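Local coordinates for protein dihydrophenazinedicarboxylate synthase (Burkholderia, PDB 4HMW) that uses FMN and molecular oxygen to catalyse several oxidations in the terminal steps of core phenazine biosynthesis, at residues Thr32-Trp37 against Ile111-Gln116; Thr40-Val43 against Glu48-Ala51; Arg132-His137 against Val167-Pro172. One frame throughout, in Å; residues are numbered along the deposited sequence. Where two conformers were deposited one is given.

Interaction 1 of 3, residues Thr32-Trp37 against Ile111-Gln116; sequences TLLKRW and IMISGQ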
ATOM      1  N   THR B  32      -5.568  10.092 -17.608  1.00 18.46           N
ATOM      2  CA  THR B  32      -6.941  10.502 -17.898  1.00 18.82           C
ATOM      3  C   THR B  32      -7.922   9.619 -17.108  1.00 18.32           C
ATOM      4  O   THR B  32      -8.889  10.114 -16.534  1.00 18.59           O
ATOM      5  CB  THR B  32      -7.249  10.373 -19.407  1.00 20.94           C
ATOM      6  OG1 THR B  32      -6.368  11.227 -20.149  1.00 24.18           O
ATOM      7  CG2 THR B  32      -8.693  10.723 -19.731  1.00 20.95           C
ATOM      8  N   LEU B  33      -7.653   8.313 -17.071  1.00 16.66           N
ATOM      9  CA  LEU B  33      -8.538   7.362 -16.401  1.00 14.62           C
ATOM     10  C   LEU B  33      -8.391   7.494 -14.883  1.00 14.90           C
ATOM     11  O   LEU B  33      -9.369   7.414 -14.147  1.00 14.92           O
ATOM     12  CB  LEU B  33      -8.241   5.927 -16.856  1.00 17.32           C
ATOM     13  CG  LEU B  33      -9.159   4.827 -16.329  1.00 18.03           C
ATOM     14  CD1 LEU B  33     -10.599   5.134 -16.670  1.00 19.82           C
ATOM     15  CD2 LEU B  33      -8.779   3.430 -16.848  1.00 16.82           C
ATOM     16  N   LEU B  34      -7.165   7.725 -14.423  1.00 15.76           N
ATOM     17  CA  LEU B  34      -6.943   7.974 -13.001  1.00 15.66           C
ATOM     18  C   LEU B  34      -7.787   9.140 -12.509  1.00 15.31           C
ATOM     19  O   LEU B  34      -8.439   9.057 -11.475  1.00 15.10           O
ATOM     20  CB  LEU B  34      -5.454   8.225 -12.735  1.00 15.47           C
ATOM     21  CG  LEU B  34      -5.012   8.720 -11.361  1.00 18.31           C
ATOM     22  CD1 LEU B  34      -5.408   7.731 -10.293  1.00 18.34           C
ATOM     23  CD2 LEU B  34      -3.469   8.968 -11.382  1.00 20.27           C
ATOM     24  N   LYS B  35      -7.778  10.232 -13.252  1.00 15.00           N
ATOM     25  CA  LYS B  35      -8.573  11.383 -12.856  1.00 14.88           C
ATOM     26  C   LYS B  35     -10.062  11.099 -12.868  1.00 16.33           C
ATOM     27  O   LYS B  35     -10.805  11.602 -12.007  1.00 18.58           O
ATOM     28  CB  LYS B  35      -8.249  12.597 -13.709  1.00 16.89           C
ATOM     29  CG  LYS B  35      -6.838  13.137 -13.503  1.00 18.46           C
ATOM     30  CD  LYS B  35      -6.613  14.426 -14.329  1.00 24.14           C
ATOM     31  CE  LYS B  35      -5.215  14.923 -14.119  1.00 28.69           C
ATOM     32  NZ  LYS B  35      -4.845  15.938 -15.117  1.00 33.53           N
ATOM     33  N   ARG B  36     -10.513  10.321 -13.850  1.00 14.96           N
ATOM     34  CA  ARG B  36     -11.940  10.009 -13.929  1.00 15.84           C
ATOM     35  C   ARG B  36     -12.346   9.193 -12.715  1.00 16.77           C
ATOM     36  O   ARG B  36     -13.375   9.449 -12.091  1.00 15.69           O
ATOM     37  CB  ARG B  36     -12.260   9.220 -15.199  1.00 19.00           C
ATOM     38  CG  ARG B  36     -12.335  10.039 -16.468  1.00 23.71           C
ATOM     39  CD  ARG B  36     -12.808   9.165 -17.643  1.00 26.48           C
ATOM     40  NE  ARG B  36     -12.413   9.765 -18.908  1.00 28.80           N
ATOM     41  CZ  ARG B  36     -12.425   9.136 -20.072  1.00 31.48           C
ATOM     42  NH1 ARG B  36     -12.831   7.879 -20.132  1.00 28.99           N
ATOM     43  NH2 ARG B  36     -12.029   9.779 -21.177  1.00 35.39           N
ATOM     44  N   TRP B  37     -11.515   8.192 -12.372  1.00 14.97           N
ATOM     45  CA  TRP B  37     -11.784   7.354 -11.246  1.00 14.39           C
ATOM     46  C   TRP B  37     -11.805   8.137  -9.938  1.00 13.72           C
ATOM     47  O   TRP B  37     -12.672   7.880  -9.084  1.00 14.66           O
ATOM     48  CB  TRP B  37     -10.830   6.136 -11.170  1.00 12.74           C
ATOM     49  CG  TRP B  37     -11.256   4.989 -12.012  1.00 12.10           C
ATOM     50  CD1 TRP B  37     -12.033   5.032 -13.132  1.00 14.02           C
ATOM     51  CD2 TRP B  37     -10.957   3.594 -11.786  1.00 12.88           C
ATOM     52  NE1 TRP B  37     -12.268   3.757 -13.596  1.00 16.54           N
ATOM     53  CE2 TRP B  37     -11.613   2.856 -12.802  1.00 14.10           C
ATOM     54  CE3 TRP B  37     -10.236   2.919 -10.821  1.00 11.51           C
ATOM     55  CZ2 TRP B  37     -11.558   1.453 -12.868  1.00 13.08           C
ATOM     56  CZ3 TRP B  37     -10.149   1.533 -10.898  1.00 12.55           C
ATOM     57  CH2 TRP B  37     -10.815   0.813 -11.914  1.00 11.93           C
ATOM     58  N   ILE B 111      -5.967   1.070  -7.720  1.00 11.80           N
ATOM     59  CA  ILE B 111      -5.139   1.589  -8.785  1.00 11.76           C
ATOM     60  C   ILE B 111      -3.699   1.484  -8.367  1.00 10.37           C
ATOM     61  O   ILE B 111      -3.312   1.944  -7.300  1.00 10.87           O
ATOM     62  CB  ILE B 111      -5.436   3.074  -9.123  1.00 12.10           C
ATOM     63  CG1 ILE B 111      -6.935   3.294  -9.358  1.00 13.18           C
ATOM     64  CG2 ILE B 111      -4.639   3.485 -10.351  1.00 13.38           C
ATOM     65  CD1 ILE B 111      -7.297   4.794  -9.621  1.00 17.87           C
ATOM     66  N   MET B 112      -2.897   0.876  -9.218  1.00 13.63           N
ATOM     67  CA  MET B 112      -1.464   0.714  -8.971  0.56 14.09           C
ATOM     68  C   MET B 112      -0.723   1.629  -9.916  1.00 14.24           C
ATOM     69  O   MET B 112      -1.000   1.617 -11.109  1.00 15.32           O
ATOM     70  CB  MET B 112      -1.017  -0.696  -9.271  0.56 13.03           C
ATOM     71  CG  MET B 112       0.461  -0.891  -9.046  0.56 13.97           C
ATOM     72  SD  MET B 112       1.176  -2.377  -9.752  0.56 13.85           S
ATOM     73  CE  MET B 112       1.345  -1.845 -11.465  0.56 15.02           C
ATOM     74  N   ILE B 113       0.211   2.414  -9.378  1.00 15.68           N
ATOM     75  CA  ILE B 113       0.998   3.373 -10.156  1.00 17.77           C
ATOM     76  C   ILE B 113       2.445   3.046  -9.899  1.00 19.42           C
ATOM     77  O   ILE B 113       2.936   3.224  -8.796  1.00 24.56           O
ATOM     78  CB  ILE B 113       0.687   4.812  -9.698  1.00 21.85           C
ATOM     79  CG1 ILE B 113      -0.830   5.043  -9.725  1.00 23.11           C
ATOM     80  CG2 ILE B 113       1.391   5.879 -10.548  1.00 24.69           C
ATOM     81  CD1 ILE B 113      -1.312   6.220  -8.893  1.00 26.63           C
ATOM     82  N   SER B 114       3.138   2.513 -10.888  1.00 18.43           N
ATOM     83  CA  SER B 114       4.549   2.192 -10.714  0.58 19.06           C
ATOM     84  C   SER B 114       5.380   3.062 -11.624  1.00 17.88           C
ATOM     85  O   SER B 114       5.078   3.198 -12.807  1.00 16.98           O
ATOM     86  CB  SER B 114       4.806   0.723 -11.004  0.58 21.22           C
ATOM     87  OG  SER B 114       4.319  -0.074  -9.949  0.58 21.83           O
ATOM     88  N   GLY B 115       6.421   3.668 -11.057  1.00 15.64           N
ATOM     89  CA  GLY B 115       7.192   4.609 -11.811  1.00 17.13           C
ATOM     90  C   GLY B 115       8.444   5.047 -11.100  1.00 17.59           C
ATOM     91  O   GLY B 115       9.049   4.289 -10.339  1.00 16.74           O
ATOM     92  N   GLN B 116       8.857   6.265 -11.423  1.00 16.65           N
ATOM     93  CA  GLN B 116       9.948   6.936 -10.746  1.00 20.19           C
ATOM     94  C   GLN B 116       9.468   8.251 -10.157  1.00 21.87           C
ATOM     95  O   GLN B 116       8.600   8.919 -10.715  1.00 23.48           O
ATOM     96  CB  GLN B 116      11.075   7.179 -11.737  1.00 19.90           C
ATOM     97  CG  GLN B 116      11.801   5.907 -12.138  1.00 21.32           C
ATOM     98  CD  GLN B 116      12.874   6.171 -13.169  1.00 22.98           C
ATOM     99  OE1 GLN B 116      13.926   6.756 -12.858  1.00 24.51           O
ATOM    100  NE2 GLN B 116      12.608   5.775 -14.409  1.00 23.48           N
TER

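Interaction 2 of 3, residues Thr40-Val43 against Glu48-Ala51; sequences TADV and EPKA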
ATOM      1  N   THR B  40     -15.022  10.058  -9.720  1.00 16.86           N
ATOM      2  CA  THR B  40     -16.168   9.209  -9.410  1.00 15.23           C
ATOM      3  C   THR B  40     -16.112   8.785  -7.937  1.00 16.34           C
ATOM      4  O   THR B  40     -17.157   8.638  -7.267  1.00 18.26           O
ATOM      5  CB  THR B  40     -16.212   7.987 -10.331  1.00 17.27           C
ATOM      6  OG1 THR B  40     -16.394   8.432 -11.678  1.00 19.75           O
ATOM      7  CG2 THR B  40     -17.324   7.044  -9.945  1.00 16.91           C
ATOM      8  N   ALA B  41     -14.889   8.597  -7.439  1.00 16.88           N
ATOM      9  CA  ALA B  41     -14.706   8.226  -6.047  1.00 16.45           C
ATOM     10  C   ALA B  41     -15.290   9.286  -5.118  1.00 18.73           C
ATOM     11  O   ALA B  41     -15.846   8.969  -4.065  1.00 19.69           O
ATOM     12  CB  ALA B  41     -13.193   7.950  -5.736  1.00 16.33           C
ATOM     13  N   ASP B  42     -15.165  10.553  -5.491  1.00 17.72           N
ATOM     14  CA  ASP B  42     -15.763  11.605  -4.700  1.00 20.61           C
ATOM     15  C   ASP B  42     -17.302  11.591  -4.754  1.00 20.87           C
ATOM     16  O   ASP B  42     -17.967  11.804  -3.736  1.00 21.76           O
ATOM     17  CB  ASP B  42     -15.239  12.968  -5.132  1.00 27.28           C
ATOM     18  CG  ASP B  42     -13.832  13.249  -4.620  1.00 34.56           C
ATOM     19  OD1 ASP B  42     -13.275  12.466  -3.790  1.00 36.06           O
ATOM     20  OD2 ASP B  42     -13.280  14.285  -5.043  1.00 37.68           O
ATOM     21  N   VAL B  43     -17.867  11.329  -5.930  1.00 18.74           N
ATOM     22  CA  VAL B  43     -19.313  11.145  -6.024  1.00 20.01           C
ATOM     23  C   VAL B  43     -19.801   9.969  -5.166  1.00 20.36           C
ATOM     24  O   VAL B  43     -20.885  10.043  -4.559  1.00 22.16           O
ATOM     25  CB  VAL B  43     -19.757  10.952  -7.499  1.00 20.16           C
ATOM     26  CG1 VAL B  43     -21.238  10.643  -7.605  1.00 20.06           C
ATOM     27  CG2 VAL B  43     -19.413  12.209  -8.316  1.00 20.71           C
ATOM     28  N   GLU B  48     -11.197   9.171   2.302  1.00 17.77           N
ATOM     29  CA  GLU B  48      -9.753   9.362   2.048  1.00 18.44           C
ATOM     30  C   GLU B  48      -9.302   8.639   0.775  1.00 17.75           C
ATOM     31  O   GLU B  48      -8.447   7.725   0.824  1.00 16.93           O
ATOM     32  CB  GLU B  48      -8.891   8.888   3.233  1.00 20.96           C
ATOM     33  CG  GLU B  48      -8.990   9.808   4.463  1.00 23.51           C
ATOM     34  CD  GLU B  48      -8.081   9.358   5.619  1.00 24.58           C
ATOM     35  OE1 GLU B  48      -6.917   8.926   5.381  1.00 22.91           O
ATOM     36  OE2 GLU B  48      -8.560   9.438   6.766  1.00 27.42           O
ATOM     37  N   PRO B  49      -9.862   9.050  -0.371  1.00 17.34           N
ATOM     38  CA  PRO B  49      -9.503   8.376  -1.619  1.00 18.74           C
ATOM     39  C   PRO B  49      -8.036   8.592  -2.006  1.00 16.44           C
ATOM     40  O   PRO B  49      -7.490   7.774  -2.734  1.00 16.99           O
ATOM     41  CB  PRO B  49     -10.457   9.008  -2.653  1.00 19.53           C
ATOM     42  CG  PRO B  49     -10.852  10.325  -2.088  1.00 17.66           C
ATOM     43  CD  PRO B  49     -10.860  10.127  -0.579  1.00 18.06           C
ATOM     44  N   LYS B  50      -7.394   9.635  -1.498  1.00 15.07           N
ATOM     45  CA  LYS B  50      -6.037   9.980  -1.950  0.61 16.93           C
ATOM     46  C   LYS B  50      -4.947   9.362  -1.092  1.00 17.67           C
ATOM     47  O   LYS B  50      -3.762   9.674  -1.287  1.00 18.97           O
ATOM     48  CB  LYS B  50      -5.866  11.517  -2.009  0.61 19.55           C
ATOM     49  CG  LYS B  50      -6.866  12.205  -2.949  0.61 23.10           C
ATOM     50  CD  LYS B  50      -6.483  13.643  -3.293  0.61 27.95           C
ATOM     51  CE  LYS B  50      -6.519  14.558  -2.082  0.61 30.16           C
ATOM     52  NZ  LYS B  50      -5.611  15.727  -2.232  0.61 33.99           N
ATOM     53  N   ALA B  51      -5.335   8.489  -0.157  1.00 16.28           N
ATOM     54  CA  ALA B  51      -4.356   7.796   0.694  1.00 16.39           C
ATOM     55  C   ALA B  51      -3.626   6.725  -0.093  1.00 14.83           C
ATOM     56  O   ALA B  51      -4.137   5.617  -0.327  1.00 15.13           O
ATOM     57  CB  ALA B  51      -5.018   7.196   1.921  1.00 18.57           C
TER

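Interaction 3 of 3, residues Arg132-His137 against Val167-Pro172; sequences RSVPMH and VALPRP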
ATOM      1  N   ARG B 132       0.547  25.535   2.814  1.00 42.61           N
ATOM      2  CA  ARG B 132       0.286  24.831   4.067  1.00 39.82           C
ATOM      3  C   ARG B 132       0.069  25.806   5.231  1.00 36.66           C
ATOM      4  O   ARG B 132       0.430  26.984   5.163  1.00 36.12           O
ATOM      5  CB  ARG B 132       1.430  23.852   4.382  1.00 39.71           C
ATOM      6  CG  ARG B 132       1.792  22.869   3.248  1.00 42.32           C
ATOM      7  CD  ARG B 132       0.613  21.979   2.821  1.00 46.79           C
ATOM      8  NE  ARG B 132       0.226  21.028   3.866  1.00 51.92           N
ATOM      9  CZ  ARG B 132       0.708  19.786   3.998  1.00 54.08           C
ATOM     10  NH1 ARG B 132       1.609  19.302   3.145  1.00 53.60           N
ATOM     11  NH2 ARG B 132       0.276  19.017   4.995  1.00 55.23           N
ATOM     12  N   SER B 133      -0.513  25.301   6.307  1.00 35.18           N
ATOM     13  CA  SER B 133      -0.846  26.121   7.458  1.00 34.25           C
ATOM     14  C   SER B 133       0.403  26.383   8.286  1.00 32.37           C
ATOM     15  O   SER B 133       1.403  25.660   8.165  1.00 29.81           O
ATOM     16  CB  SER B 133      -1.885  25.399   8.317  1.00 35.10           C
ATOM     17  OG  SER B 133      -1.314  24.255   8.940  1.00 35.39           O
ATOM     18  N   VAL B 134       0.349  27.396   9.144  1.00 32.92           N
ATOM     19  CA  VAL B 134       1.495  27.695   9.991  1.00 33.29           C
ATOM     20  C   VAL B 134       1.742  26.574  11.006  1.00 32.09           C
ATOM     21  O   VAL B 134       2.876  26.237  11.280  1.00 30.86           O
ATOM     22  CB  VAL B 134       1.383  29.068  10.714  1.00 35.17           C
ATOM     23  CG1 VAL B 134       2.564  29.268  11.634  1.00 36.59           C
ATOM     24  CG2 VAL B 134       1.333  30.211   9.719  1.00 36.07           C
ATOM     25  N   PRO B 135       0.681  25.968  11.555  1.00 32.04           N
ATOM     26  CA  PRO B 135       0.959  24.812  12.430  1.00 30.84           C
ATOM     27  C   PRO B 135       1.665  23.657  11.729  1.00 29.84           C
ATOM     28  O   PRO B 135       2.495  22.977  12.348  1.00 28.06           O
ATOM     29  CB  PRO B 135      -0.435  24.374  12.881  1.00 32.65           C
ATOM     30  CG  PRO B 135      -1.251  25.601  12.803  1.00 33.36           C
ATOM     31  CD  PRO B 135      -0.722  26.396  11.641  1.00 33.10           C
ATOM     32  N   MET B 136       1.312  23.407  10.471  1.00 28.88           N
ATOM     33  CA  MET B 136       2.029  22.412   9.682  1.00 28.25           C
ATOM     34  C   MET B 136       3.489  22.847   9.508  1.00 27.46           C
ATOM     35  O   MET B 136       4.403  22.026   9.657  1.00 27.13           O
ATOM     36  CB  MET B 136       1.342  22.190   8.319  1.00 30.60           C
ATOM     37  CG  MET B 136       2.084  21.212   7.415  1.00 35.27           C
ATOM     38  SD  MET B 136       3.564  21.909   6.577  1.00 38.58           S
ATOM     39  CE  MET B 136       3.989  20.496   5.567  1.00 38.42           C
ATOM     40  N   HIS B 137       3.711  24.125   9.198  1.00 24.56           N
ATOM     41  CA  HIS B 137       5.082  24.646   9.047  1.00 24.23           C
ATOM     42  C   HIS B 137       5.884  24.416  10.300  1.00 25.18           C
ATOM     43  O   HIS B 137       7.049  24.054  10.253  1.00 28.02           O
ATOM     44  CB  HIS B 137       5.081  26.158   8.823  1.00 25.23           C
ATOM     45  CG  HIS B 137       4.613  26.558   7.469  1.00 27.06           C
ATOM     46  ND1 HIS B 137       4.331  27.865   7.135  1.00 29.01           N
ATOM     47  CD2 HIS B 137       4.371  25.821   6.362  1.00 27.91           C
ATOM     48  CE1 HIS B 137       3.935  27.915   5.876  1.00 29.66           C
ATOM     49  NE2 HIS B 137       3.964  26.691   5.383  1.00 29.78           N
ATOM     50  N   VAL B 167       6.403  35.129  12.718  1.00 34.24           N
ATOM     51  CA  VAL B 167       7.167  35.428  11.524  0.55 33.36           C
ATOM     52  C   VAL B 167       6.934  34.335  10.500  1.00 32.67           C
ATOM     53  O   VAL B 167       6.628  33.178  10.864  1.00 32.49           O
ATOM     54  CB  VAL B 167       8.681  35.487  11.832  0.55 33.38           C
ATOM     55  CG1 VAL B 167       8.937  36.422  12.974  0.55 32.91           C
ATOM     56  CG2 VAL B 167       9.227  34.110  12.160  0.55 32.88           C
ATOM     57  N   ALA B 168       7.067  34.680   9.223  1.00 31.15           N
ATOM     58  CA  ALA B 168       6.954  33.674   8.164  1.00 29.64           C
ATOM     59  C   ALA B 168       8.081  32.662   8.318  1.00 26.14           C
ATOM     60  O   ALA B 168       9.256  33.040   8.407  1.00 26.66           O
ATOM     61  CB  ALA B 168       7.035  34.320   6.793  1.00 28.95           C
ATOM     62  N   LEU B 169       7.739  31.385   8.363  1.00 24.25           N
ATOM     63  CA  LEU B 169       8.760  30.340   8.569  1.00 23.55           C
ATOM     64  C   LEU B 169       9.323  29.895   7.234  1.00 24.17           C
ATOM     65  O   LEU B 169       8.567  29.551   6.301  1.00 24.71           O
ATOM     66  CB  LEU B 169       8.203  29.139   9.346  1.00 26.10           C
ATOM     67  CG  LEU B 169       7.648  29.504  10.727  1.00 27.16           C
ATOM     68  CD1 LEU B 169       6.935  28.324  11.388  1.00 30.26           C
ATOM     69  CD2 LEU B 169       8.753  30.080  11.628  1.00 26.19           C
ATOM     70  N   PRO B 170      10.654  29.893   7.120  1.00 24.86           N
ATOM     71  CA  PRO B 170      11.237  29.513   5.833  1.00 25.89           C
ATOM     72  C   PRO B 170      11.037  28.027   5.548  1.00 26.36           C
ATOM     73  O   PRO B 170      10.874  27.213   6.459  1.00 25.02           O
ATOM     74  CB  PRO B 170      12.722  29.896   5.994  1.00 23.73           C
ATOM     75  CG  PRO B 170      12.990  29.763   7.468  1.00 23.99           C
ATOM     76  CD  PRO B 170      11.677  30.149   8.148  1.00 23.72           C
ATOM     77  N   ARG B 171      11.016  27.674   4.274  1.00 25.55           N
ATOM     78  CA  ARG B 171      10.906  26.283   3.900  1.00 24.96           C
ATOM     79  C   ARG B 171      12.213  25.574   4.215  1.00 24.64           C
ATOM     80  O   ARG B 171      13.231  25.933   3.671  1.00 26.41           O
ATOM     81  CB  ARG B 171      10.600  26.143   2.408  1.00 23.49           C
ATOM     82  CG  ARG B 171      10.522  24.676   1.994  1.00 26.14           C
ATOM     83  CD  ARG B 171      10.125  24.493   0.556  1.00 28.08           C
ATOM     84  NE  ARG B 171      11.071  25.082  -0.403  1.00 28.07           N
ATOM     85  CZ  ARG B 171      12.118  24.447  -0.916  1.00 29.63           C
ATOM     86  NH1 ARG B 171      12.416  23.200  -0.563  1.00 30.29           N
ATOM     87  NH2 ARG B 171      12.875  25.065  -1.798  1.00 30.92           N
ATOM     88  N   PRO B 172      12.196  24.569   5.105  1.00 26.32           N
ATOM     89  CA  PRO B 172      13.428  23.794   5.317  1.00 26.69           C
ATOM     90  C   PRO B 172      13.854  23.128   4.020  1.00 24.77           C
ATOM     91  O   PRO B 172      12.990  22.645   3.313  1.00 22.92           O
ATOM     92  CB  PRO B 172      12.999  22.706   6.314  1.00 27.57           C
ATOM     93  CG  PRO B 172      11.734  23.183   6.931  1.00 27.58           C
ATOM     94  CD  PRO B 172      11.077  24.104   5.947  1.00 26.55           C
TER
HETATM   95  O   HOH W   1       5.039  30.505   8.092  1.00 30.51           O

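Interaction 1 of 3, residues Thr32-Trp37 against Ile111-Gln116
Ile111 points from its strand toward the helix and meets two helix side chains with one branch, its CG1-CD1 arm. The terminal methyl CD1 meets a methyl of Leu34, with Leu34 CD1 and Ile111 CD1 3.6 Å apart, while the methylene behind it lies against the indole of Trp37, with Ile111 CG1 3.6 Å from Trp37 CE3. The arm takes this course because CG1 stands anti to the carbonyl carbon (chi1 -51°) and the chain is then extended to CD1 (chi2 177°). It approaches the six-membered part of the indole at a slant, and its CD1 also lies 3.7 Å from Trp37 CE3. The side chain of Leu34 runs obliquely to that of Ile111; with its CG anti to the backbone N, its two methyls divide between the isoleucines, CD1 on Ile111 and CD2 in a looser contact with Ile113 CD1 at 4.3 Å. Here helix 30-43 packs on the antiparallel sheet of the FMN-binding fold of the pyridoxamine 5'-phosphate oxidase family. The segments 32-37 and 111-116 run roughly antiparallel, at 143°, with their axes 10.9 Å apart at closest approach. All four touching residues are buried, and the interface between them is apolar. Phe20 and Phe187 each make an edge-to-face contact with the Trp37 ring, and Trp104 of strand 97-104 touches both Trp37 and Ile111.

Interaction 2 of 3, residues Thr40-Val43 against Glu48-Ala51
Pro49 meets the last turn of helix 30-43 through its pyrrolidine ring, at a type I beta turn running from Glu48 to Ala51 in the loop that leads into strand 51-57. Two neighbouring helix residues touch the ring at different carbons. Ala41 offers its methyl, which points at the turn, and Ala41 CB lies 4.3 Å from Pro49 CB, a loose apolar contact. Asp42 instead brings its carboxylate to the neighbouring ring carbon. Its CG stands anti to the carbonyl carbon, beside the backbone N (chi1 -77°), and this swings the acid over to the proline although its CB does not point there. The Asp42 and Pro49 side chains cross at about a right angle. The turn itself is closed by a weak backbone bond from Ala51 N to Glu48 O, 3.4 Å long. Just before the proline, Glu48 belongs to the FMN pocket, where it touches the cofactor and its OE1 is hydrogen-bonded to Tyr103 OH of the second subunit. The carbonyl oxygen Pro49 O is hydrogen-bonded to Trp104 NE1. The ring is puckered C-gamma endo, and its CG comes within 3.7 Å of Asp42 OD1.

Interaction 3 of 3, residues Arg132-His137 against Val167-Pro172
The first turn of helix 134-142, just after the predicted substrate-binding Arg132, packs against the loop that follows helix 152-165, with His137 and Leu169 in the leading parts. Leu169 pushes its methyl CD1 against the base of the histidine, 3.8 Å from His137 CB; the extended end of the leucine (chi2 172°) puts it there. Val134, one turn back on the helix, brushes the same methyl, its CG1 lying 4.5 Å from Leu169 CD1. The imidazole itself joins the loop through water: a single molecule lies 2.9 Å from His137 ND1 and accepts from Leu169 N at the same distance of 2.9 Å. At the other ring nitrogen, His137 NE2 is hydrogen-bonded to Trp129 O, so both nitrogens have partners that fix the ring's rotation, and the Trp129 indole stacks on the imidazole. Ser133 is the N-cap of the helix, its OG accepting from Met136 N at 3.2 Å with an N-H...O angle of 159°. Its carbonyl oxygen, Ser133 O, sits 3.4 Å above one face of the imidazole, toward the rim. The loop is also tied to helix 122-130, where Leu169 O is hydrogen-bonded to Trp129 NE1 and Arg171 forms salt bridges with Glu122 and Asp126.

Interactions 1 and 2 share helix 30-43: its earlier part packs on strand 109-119, and its final turn meets the 48-51 turn, with the two centres 13 Å apart. Both lie near cofactor sites, interaction 2 the more directly: the side chains of Trp37 and Pro49 are each about 10 Å from a bound FMN, but Glu48 touches the cofactor. Interaction 3 lies across the chain's centre from interaction 1, their centres 31 Å apart, and 28 Å from the centre of interaction 2. It holds Arg132, which by similarity probably binds substrate, and the His137 side chain is about 10 Å from that of His83, assigned the same role by similarity. All three contacts touch the second subunit.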